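Cellulose binding protein (Clavibacter michiganensis subsp. michiganensis, PDB 4L48) binds cellulose chains through its expansin module, which is linked to plant cell wall loosening and is part of a longer protein that is probably an endoglucanase. Local coordinates at residues R6-S11 and A92-I97; E138-R143 and P166-V171. The protein carries 1 engineered substitution. One frame throughout, in Å; residues are numbered along the deposited sequence.

Contact 1 (R6-S11 and A92-I97); sequences RATHYS and AGIIPI
I97 and A7 meet because CG1 of I97 stands between its own backbone N and carbonyl carbon (chi1 61°). This torsion turns the longer branch back over strand 3-10. Its CD1 ends 3.7 Å from CB of A7, and the same methyl lies 3.4 Å from O of R6. I95, on the same face as A7, has a similar first torsion, 54°, and its CG1 lies 3.8 Å from CB of A7. A7 is thus flanked by two isoleucine branches. L79 of strand 76-80 also touches it, and F84 and L87 of helix 81-87 pack on I95.

The backbones join as an antiparallel pair. N of A7 donates to O of I95 at 2.8 Å, and N of I95 returns a bond to O of A7 at 3.1 Å. A CA-H...O contact from I94 to O of A7 adds a second, weaker grip on that carbonyl.

The face of R6 and P96 is different in character. The extended arm of R6 runs past I94, whose CG2 lies near CD. NE is held by a salt bridge to E73, while I94 lies against both the aliphatic arm and NH1, which its CD1 approaches obliquely at 4.0 Å.

Beyond A7 the direct pairing gives way to water. One water accepts from N of H9 and donates to O of G93. It sits over one face of the H9 ring, which also packs against F90 and F84.

Both segments belong to the double-psi beta-barrel domain. Segments 6-11 and 92-97, far apart in sequence, are joined by two direct bonds at A7 and I95, and by a water between H9 and the loop at G93. The buried alanine face is apolar, while the arginine face keeps its charge paired.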
ATOM      1  N   ARG A   6       7.194   6.534  19.064  1.00 13.55           N
ATOM      2  CA  ARG A   6       5.979   6.881  19.789  1.00 15.12           C
ATOM      3  C   ARG A   6       4.783   6.912  18.844  1.00 16.48           C
ATOM      4  O   ARG A   6       4.946   6.897  17.624  1.00 16.19           O
ATOM      5  CB  ARG A   6       6.138   8.236  20.476  1.00 15.81           C
ATOM      6  CG  ARG A   6       6.424   9.376  19.515  1.00 15.80           C
ATOM      7  CD  ARG A   6       6.454  10.710  20.234  1.00 17.17           C
ATOM      8  NE  ARG A   6       6.546  11.826  19.298  1.00 18.31           N
ATOM      9  CZ  ARG A   6       6.134  13.059  19.568  1.00 20.20           C
ATOM     10  NH1 ARG A   6       5.594  13.335  20.749  1.00 21.48           N
ATOM     11  NH2 ARG A   6       6.254  14.016  18.658  1.00 21.33           N
ATOM     12  N   ALA A   7       3.581   6.963  19.406  1.00 16.47           N
ATOM     13  CA  ALA A   7       2.375   6.921  18.591  1.00 15.95           C
ATOM     14  C   ALA A   7       1.282   7.874  19.066  1.00 15.33           C
ATOM     15  O   ALA A   7       0.990   7.962  20.258  1.00 15.12           O
ATOM     16  CB  ALA A   7       1.838   5.499  18.518  1.00 15.95           C
ATOM     17  N   THR A   8       0.693   8.589  18.113  1.00 15.04           N
ATOM     18  CA  THR A   8      -0.506   9.377  18.359  1.00 15.03           C
ATOM     19  C   THR A   8      -1.655   8.726  17.601  1.00 15.01           C
ATOM     20  O   THR A   8      -1.470   7.687  16.967  1.00 15.54           O
ATOM     21  CB  THR A   8      -0.336  10.834  17.899  1.00 15.34           C
ATOM     22  OG1 THR A   8       0.230  10.858  16.584  1.00 13.30           O
ATOM     23  CG2 THR A   8       0.583  11.587  18.850  1.00 13.75           C
ATOM     24  N   HIS A   9      -2.841   9.324  17.659  1.00 14.66           N
ATOM     25  CA  HIS A   9      -3.996   8.740  16.986  1.00 14.45           C
ATOM     26  C   HIS A   9      -4.764   9.719  16.099  1.00 14.29           C
ATOM     27  O   HIS A   9      -4.807  10.920  16.365  1.00 14.72           O
ATOM     28  CB  HIS A   9      -4.937   8.065  17.993  1.00 14.64           C
ATOM     29  CG  HIS A   9      -5.373   8.959  19.111  1.00 15.28           C
ATOM     30  ND1 HIS A   9      -6.185  10.056  18.916  1.00 16.05           N
ATOM     31  CD2 HIS A   9      -5.117   8.913  20.440  1.00 15.81           C
ATOM     32  CE1 HIS A   9      -6.408  10.649  20.075  1.00 16.60           C
ATOM     33  NE2 HIS A   9      -5.772   9.975  21.017  1.00 16.46           N
ATOM     34  N   TYR A  10      -5.361   9.185  15.037  1.00 13.67           N
ATOM     35  CA  TYR A  10      -6.192   9.965  14.127  1.00 13.61           C
ATOM     36  C   TYR A  10      -7.152   9.017  13.410  1.00 13.08           C
ATOM     37  O   TYR A  10      -7.127   7.811  13.648  1.00 12.31           O
ATOM     38  CB  TYR A  10      -5.327  10.726  13.120  1.00 14.00           C
ATOM     39  CG  TYR A  10      -4.994   9.947  11.865  1.00 13.78           C
ATOM     40  CD1 TYR A  10      -5.518  10.323  10.635  1.00 13.91           C
ATOM     41  CD2 TYR A  10      -4.164   8.835  11.912  1.00 13.85           C
ATOM     42  CE1 TYR A  10      -5.222   9.617   9.486  1.00 13.81           C
ATOM     43  CE2 TYR A  10      -3.864   8.122  10.766  1.00 13.95           C
ATOM     44  CZ  TYR A  10      -4.394   8.516   9.557  1.00 13.78           C
ATOM     45  OH  TYR A  10      -4.096   7.809   8.418  1.00 13.74           O
ATOM     46  N   SER A  11      -7.996   9.557  12.536  1.00 13.54           N
ATOM     47  CA  SER A  11      -8.968   8.727  11.830  1.00 13.45           C
ATOM     48  C   SER A  11      -9.131   9.108  10.363  1.00 13.13           C
ATOM     49  O   SER A  11      -9.083  10.285  10.003  1.00 13.27           O
ATOM     50  CB  SER A  11     -10.327   8.783  12.531  1.00 14.21           C
ATOM     51  OG  SER A  11     -11.278   7.980  11.853  1.00 14.47           O
ATOM     52  N   ALA A  92      -4.392   8.923  27.039  1.00 21.57           N
ATOM     53  CA  ALA A  92      -2.969   9.220  27.160  1.00 20.53           C
ATOM     54  C   ALA A  92      -2.492  10.130  26.031  1.00 19.34           C
ATOM     55  O   ALA A  92      -1.584  10.939  26.218  1.00 19.33           O
ATOM     56  CB  ALA A  92      -2.157   7.934  27.188  1.00 19.81           C
ATOM     57  N   GLY A  93      -3.104   9.987  24.860  1.00 18.53           N
ATOM     58  CA  GLY A  93      -2.765  10.816  23.716  1.00 16.73           C
ATOM     59  C   GLY A  93      -1.502  10.376  22.999  1.00 15.63           C
ATOM     60  O   GLY A  93      -1.467  10.307  21.771  1.00 16.12           O
ATOM     61  N   ILE A  94      -0.455  10.094  23.771  1.00 15.44           N
ATOM     62  CA  ILE A  94       0.812   9.625  23.221  1.00 14.56           C
ATOM     63  C   ILE A  94       1.246   8.352  23.942  1.00 14.54           C
ATOM     64  O   ILE A  94       1.136   8.255  25.162  1.00 15.19           O
ATOM     65  CB  ILE A  94       1.925  10.683  23.380  1.00 21.46           C
ATOM     66  CG1 ILE A  94       1.410  12.076  23.011  1.00 21.72           C
ATOM     67  CG2 ILE A  94       3.140  10.316  22.540  1.00 13.62           C
ATOM     68  CD1 ILE A  94       2.427  13.178  23.219  1.00 21.62           C
ATOM     69  N   ILE A  95       1.732   7.372  23.184  1.00 13.90           N
ATOM     70  CA  ILE A  95       2.199   6.116  23.766  1.00 13.93           C
ATOM     71  C   ILE A  95       3.555   5.692  23.204  1.00 13.23           C
ATOM     72  O   ILE A  95       3.837   5.905  22.025  1.00 12.68           O
ATOM     73  CB  ILE A  95       1.178   4.973  23.556  1.00 18.72           C
ATOM     74  CG1 ILE A  95       0.832   4.824  22.073  1.00 18.17           C
ATOM     75  CG2 ILE A  95      -0.080   5.216  24.379  1.00 19.72           C
ATOM     76  CD1 ILE A  95      -0.164   3.719  21.785  1.00 14.08           C
ATOM     77  N   PRO A  96       4.408   5.098  24.055  1.00 17.24           N
ATOM     78  CA  PRO A  96       5.704   4.571  23.615  1.00 12.89           C
ATOM     79  C   PRO A  96       5.535   3.263  22.849  1.00 12.66           C
ATOM     80  O   PRO A  96       4.831   2.367  23.313  1.00 13.21           O
ATOM     81  CB  PRO A  96       6.440   4.320  24.932  1.00 13.36           C
ATOM     82  CG  PRO A  96       5.357   4.075  25.924  1.00 17.79           C
ATOM     83  CD  PRO A  96       4.220   4.965  25.512  1.00 14.14           C
ATOM     84  N   ILE A  97       6.168   3.157  21.685  1.00 12.12           N
ATOM     85  CA  ILE A  97       6.017   1.970  20.851  1.00 11.98           C
ATOM     86  C   ILE A  97       7.330   1.479  20.253  1.00 11.69           C
ATOM     87  O   ILE A  97       8.364   2.141  20.345  1.00 12.45           O
ATOM     88  CB  ILE A  97       5.040   2.215  19.681  1.00 11.80           C
ATOM     89  CG1 ILE A  97       5.558   3.343  18.786  1.00 15.41           C
ATOM     90  CG2 ILE A  97       3.637   2.518  20.192  1.00 12.24           C
ATOM     91  CD1 ILE A  97       4.759   3.532  17.516  1.00 15.16           C
TER
HETATM   92  O   HOH W   1      -3.363  11.397  19.621  1.00  9.79           O

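Contact 2 (E138-R143 and P166-V171); sequences EIQAGR and PLTVKV
O of K170 accepts a hydrogen bond from the backbone and probably a second from water. N of E138 donates to it at 2.9 Å. A water 2.7 Å from that O and 2.8 Å from OE1 of E138 can donate to either, but it has more acceptors near it than protons, so which bonds it makes is uncertain. N of K170 closes the pair by donating to O of E138. Two residues on, N of Q140 donates to O of T168 with an angle of 161° at the hydrogen.

The side chains of E138 and K170 lie alongside each other and point the same way. OE1 of E138 touches CD of K170 at 3.6 Å and forms a long salt bridge with NZ, at 4.0 Å. K170 also has a cation-pi partner, W145 of strand 144-150. Q140 and T168 lie side by side on this face too. CG of Q140 is anti to the backbone N (chi1 -172°), and the extended chain carries OE1 to 3.5 Å from CB of T168.

On the other face, CG2 of I139 meets CD2 of L167 at 3.9 Å, while its CG1 approaches CG2 of V169. L125 of strand 124-128 packs on both I139 and V169.

The two strands are neighbours in the antiparallel sheet of the expansin C-terminal domain. One face is apolar, with I139, L167 and V169; the other is polar. E138 is buried too, its carboxylate answered by K170 and probably the water. The salt bridge is weak at its length, but carboxylate and W145 ring would probably both favour charged K170.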
ATOM      1  N   GLU A 138       5.676  -2.678 -14.708  1.00 14.18           N
ATOM      2  CA  GLU A 138       5.862  -2.463 -16.138  1.00 14.71           C
ATOM      3  C   GLU A 138       4.659  -2.924 -16.954  1.00 14.42           C
ATOM      4  O   GLU A 138       3.989  -3.893 -16.599  1.00 14.41           O
ATOM      5  CB  GLU A 138       7.114  -3.198 -16.620  1.00 16.99           C
ATOM      6  CG  GLU A 138       8.381  -2.831 -15.868  1.00 18.87           C
ATOM      7  CD  GLU A 138       9.490  -3.844 -16.071  1.00 21.87           C
ATOM      8  OE1 GLU A 138       9.477  -4.885 -15.380  1.00 22.69           O
ATOM      9  OE2 GLU A 138      10.372  -3.602 -16.921  1.00 23.95           O
ATOM     10  N   ILE A 139       4.396  -2.222 -18.052  1.00 12.42           N
ATOM     11  CA  ILE A 139       3.358  -2.619 -18.994  1.00 12.54           C
ATOM     12  C   ILE A 139       4.007  -3.043 -20.306  1.00 13.99           C
ATOM     13  O   ILE A 139       4.836  -2.317 -20.858  1.00 14.68           O
ATOM     14  CB  ILE A 139       2.367  -1.471 -19.264  1.00 11.95           C
ATOM     15  CG1 ILE A 139       1.681  -1.041 -17.966  1.00 16.14           C
ATOM     16  CG2 ILE A 139       1.334  -1.886 -20.303  1.00 12.71           C
ATOM     17  CD1 ILE A 139       0.694   0.094 -18.144  1.00 16.16           C
ATOM     18  N   GLN A 140       3.634  -4.219 -20.802  1.00 14.85           N
ATOM     19  CA  GLN A 140       4.234  -4.754 -22.019  1.00 19.90           C
ATOM     20  C   GLN A 140       3.912  -3.896 -23.238  1.00 20.52           C
ATOM     21  O   GLN A 140       2.748  -3.710 -23.592  1.00 20.56           O
ATOM     22  CB  GLN A 140       3.782  -6.194 -22.263  1.00 17.77           C
ATOM     23  CG  GLN A 140       4.518  -6.880 -23.405  1.00 19.97           C
ATOM     24  CD  GLN A 140       3.949  -8.247 -23.730  1.00 21.53           C
ATOM     25  OE1 GLN A 140       2.739  -8.460 -23.667  1.00 25.57           O
ATOM     26  NE2 GLN A 140       4.823  -9.182 -24.081  1.00 23.71           N
ATOM     27  N   ALA A 141       4.955  -3.370 -23.870  1.00 21.43           N
ATOM     28  CA  ALA A 141       4.807  -2.596 -25.095  1.00 22.60           C
ATOM     29  C   ALA A 141       5.459  -3.349 -26.247  1.00 24.98           C
ATOM     30  O   ALA A 141       6.662  -3.224 -26.482  1.00 26.59           O
ATOM     31  CB  ALA A 141       5.432  -1.222 -24.934  1.00 22.56           C
ATOM     32  N   GLY A 142       4.661  -4.134 -26.961  1.00 25.53           N
ATOM     33  CA  GLY A 142       5.184  -4.997 -28.001  1.00 27.95           C
ATOM     34  C   GLY A 142       5.874  -6.197 -27.385  1.00 28.25           C
ATOM     35  O   GLY A 142       5.221  -7.076 -26.823  1.00 27.54           O
ATOM     36  N   ARG A 143       7.199  -6.233 -27.482  1.00 29.75           N
ATOM     37  CA  ARG A 143       7.975  -7.306 -26.875  1.00 30.83           C
ATOM     38  C   ARG A 143       8.855  -6.759 -25.756  1.00 30.23           C
ATOM     39  O   ARG A 143       9.562  -7.510 -25.083  1.00 31.31           O
ATOM     40  CB  ARG A 143       8.828  -8.022 -27.924  1.00 34.41           C
ATOM     41  CG  ARG A 143      10.110  -7.297 -28.295  1.00 36.51           C
ATOM     42  CD  ARG A 143      10.893  -8.083 -29.334  1.00 40.67           C
ATOM     43  NE  ARG A 143      12.321  -7.787 -29.286  1.00 43.67           N
ATOM     44  CZ  ARG A 143      13.223  -8.323 -30.101  1.00 48.13           C
ATOM     45  NH1 ARG A 143      12.846  -9.183 -31.037  1.00 49.82           N
ATOM     46  NH2 ARG A 143      14.503  -7.997 -29.983  1.00 51.16           N
ATOM     47  N   PRO A 166      -5.940  -5.961 -24.122  1.00 28.70           N
ATOM     48  CA  PRO A 166      -5.671  -6.398 -22.748  1.00 26.26           C
ATOM     49  C   PRO A 166      -4.263  -6.017 -22.303  1.00 24.17           C
ATOM     50  O   PRO A 166      -3.342  -6.014 -23.120  1.00 24.99           O
ATOM     51  CB  PRO A 166      -5.796  -7.925 -22.835  1.00 27.05           C
ATOM     52  CG  PRO A 166      -6.618  -8.175 -24.057  1.00 29.52           C
ATOM     53  CD  PRO A 166      -6.235  -7.095 -25.013  1.00 30.35           C
ATOM     54  N   LEU A 167      -4.100  -5.699 -21.023  1.00 21.84           N
ATOM     55  CA  LEU A 167      -2.797  -5.310 -20.499  1.00 20.36           C
ATOM     56  C   LEU A 167      -2.021  -6.497 -19.938  1.00 19.25           C
ATOM     57  O   LEU A 167      -2.584  -7.362 -19.266  1.00 17.95           O
ATOM     58  CB  LEU A 167      -2.946  -4.230 -19.421  1.00 19.46           C
ATOM     59  CG  LEU A 167      -3.397  -2.846 -19.887  1.00 21.38           C
ATOM     60  CD1 LEU A 167      -3.448  -1.878 -18.715  1.00 21.15           C
ATOM     61  CD2 LEU A 167      -2.474  -2.324 -20.977  1.00 22.78           C
ATOM     62  N   THR A 168      -0.725  -6.531 -20.229  1.00 19.16           N
ATOM     63  CA  THR A 168       0.173  -7.511 -19.634  1.00 18.58           C
ATOM     64  C   THR A 168       1.140  -6.785 -18.708  1.00 17.20           C
ATOM     65  O   THR A 168       2.051  -6.093 -19.165  1.00 17.71           O
ATOM     66  CB  THR A 168       0.965  -8.286 -20.701  1.00 21.06           C
ATOM     67  OG1 THR A 168       0.056  -8.995 -21.553  1.00 23.00           O
ATOM     68  CG2 THR A 168       1.913  -9.279 -20.045  1.00 20.71           C
ATOM     69  N   VAL A 169       0.934  -6.937 -17.404  1.00 15.69           N
ATOM     70  CA  VAL A 169       1.702  -6.184 -16.421  1.00 14.93           C
ATOM     71  C   VAL A 169       2.634  -7.068 -15.600  1.00 14.52           C
ATOM     72  O   VAL A 169       2.217  -8.084 -15.044  1.00 13.77           O
ATOM     73  CB  VAL A 169       0.773  -5.399 -15.471  1.00 14.54           C
ATOM     74  CG1 VAL A 169       1.580  -4.690 -14.393  1.00 14.17           C
ATOM     75  CG2 VAL A 169      -0.064  -4.404 -16.258  1.00 15.75           C
ATOM     76  N   LYS A 170       3.902  -6.674 -15.536  1.00 15.20           N
ATOM     77  CA  LYS A 170       4.875  -7.360 -14.697  1.00 15.18           C
ATOM     78  C   LYS A 170       5.171  -6.522 -13.461  1.00 14.29           C
ATOM     79  O   LYS A 170       5.575  -5.365 -13.567  1.00 15.32           O
ATOM     80  CB  LYS A 170       6.170  -7.619 -15.468  1.00 17.10           C
ATOM     81  CG  LYS A 170       7.145  -8.529 -14.737  1.00 17.87           C
ATOM     82  CD  LYS A 170       8.567  -8.354 -15.249  1.00 20.70           C
ATOM     83  CE  LYS A 170       8.653  -8.579 -16.749  1.00 23.44           C
ATOM     84  NZ  LYS A 170      10.025  -8.316 -17.265  1.00 26.62           N
ATOM     85  N   VAL A 171       4.963  -7.111 -12.288  1.00 12.97           N
ATOM     86  CA  VAL A 171       5.231  -6.427 -11.029  1.00 12.25           C
ATOM     87  C   VAL A 171       6.366  -7.117 -10.279  1.00 12.41           C
ATOM     88  O   VAL A 171       6.339  -8.330 -10.081  1.00 12.62           O
ATOM     89  CB  VAL A 171       3.977  -6.387 -10.133  1.00 11.58           C
ATOM     90  CG1 VAL A 171       4.274  -5.653  -8.835  1.00 11.29           C
ATOM     91  CG2 VAL A 171       2.819  -5.732 -10.867  1.00 11.92           C
TER
HETATM   92  O   HOH W   2       8.204  -5.266 -12.882  1.00 12.83           O
HETATM   93  O   HOH W   3       0.327  -4.739 -22.851  1.00 12.35           O

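How the contacts relate
Contact 1 and contact 2 lie on opposite sides of the chain's centre, with their own centres 43 Å apart and nearest atoms about 23 Å apart. They share no strand or sheet. Contact 1 joins strands 3-10 and 95-101 in the mixed sheet of the double-psi barrel domain. Contact 2 joins strands 134-141 and 167-173 in the antiparallel sheet of the C-terminal domain. They come in series: contact 1 closes before contact 2 opens. Each is a strand pairing internal to one domain, and neither spans the two. The bound glucan chain meets residues of both domains, A19 and N22 from one and W121 and Y153 from the other.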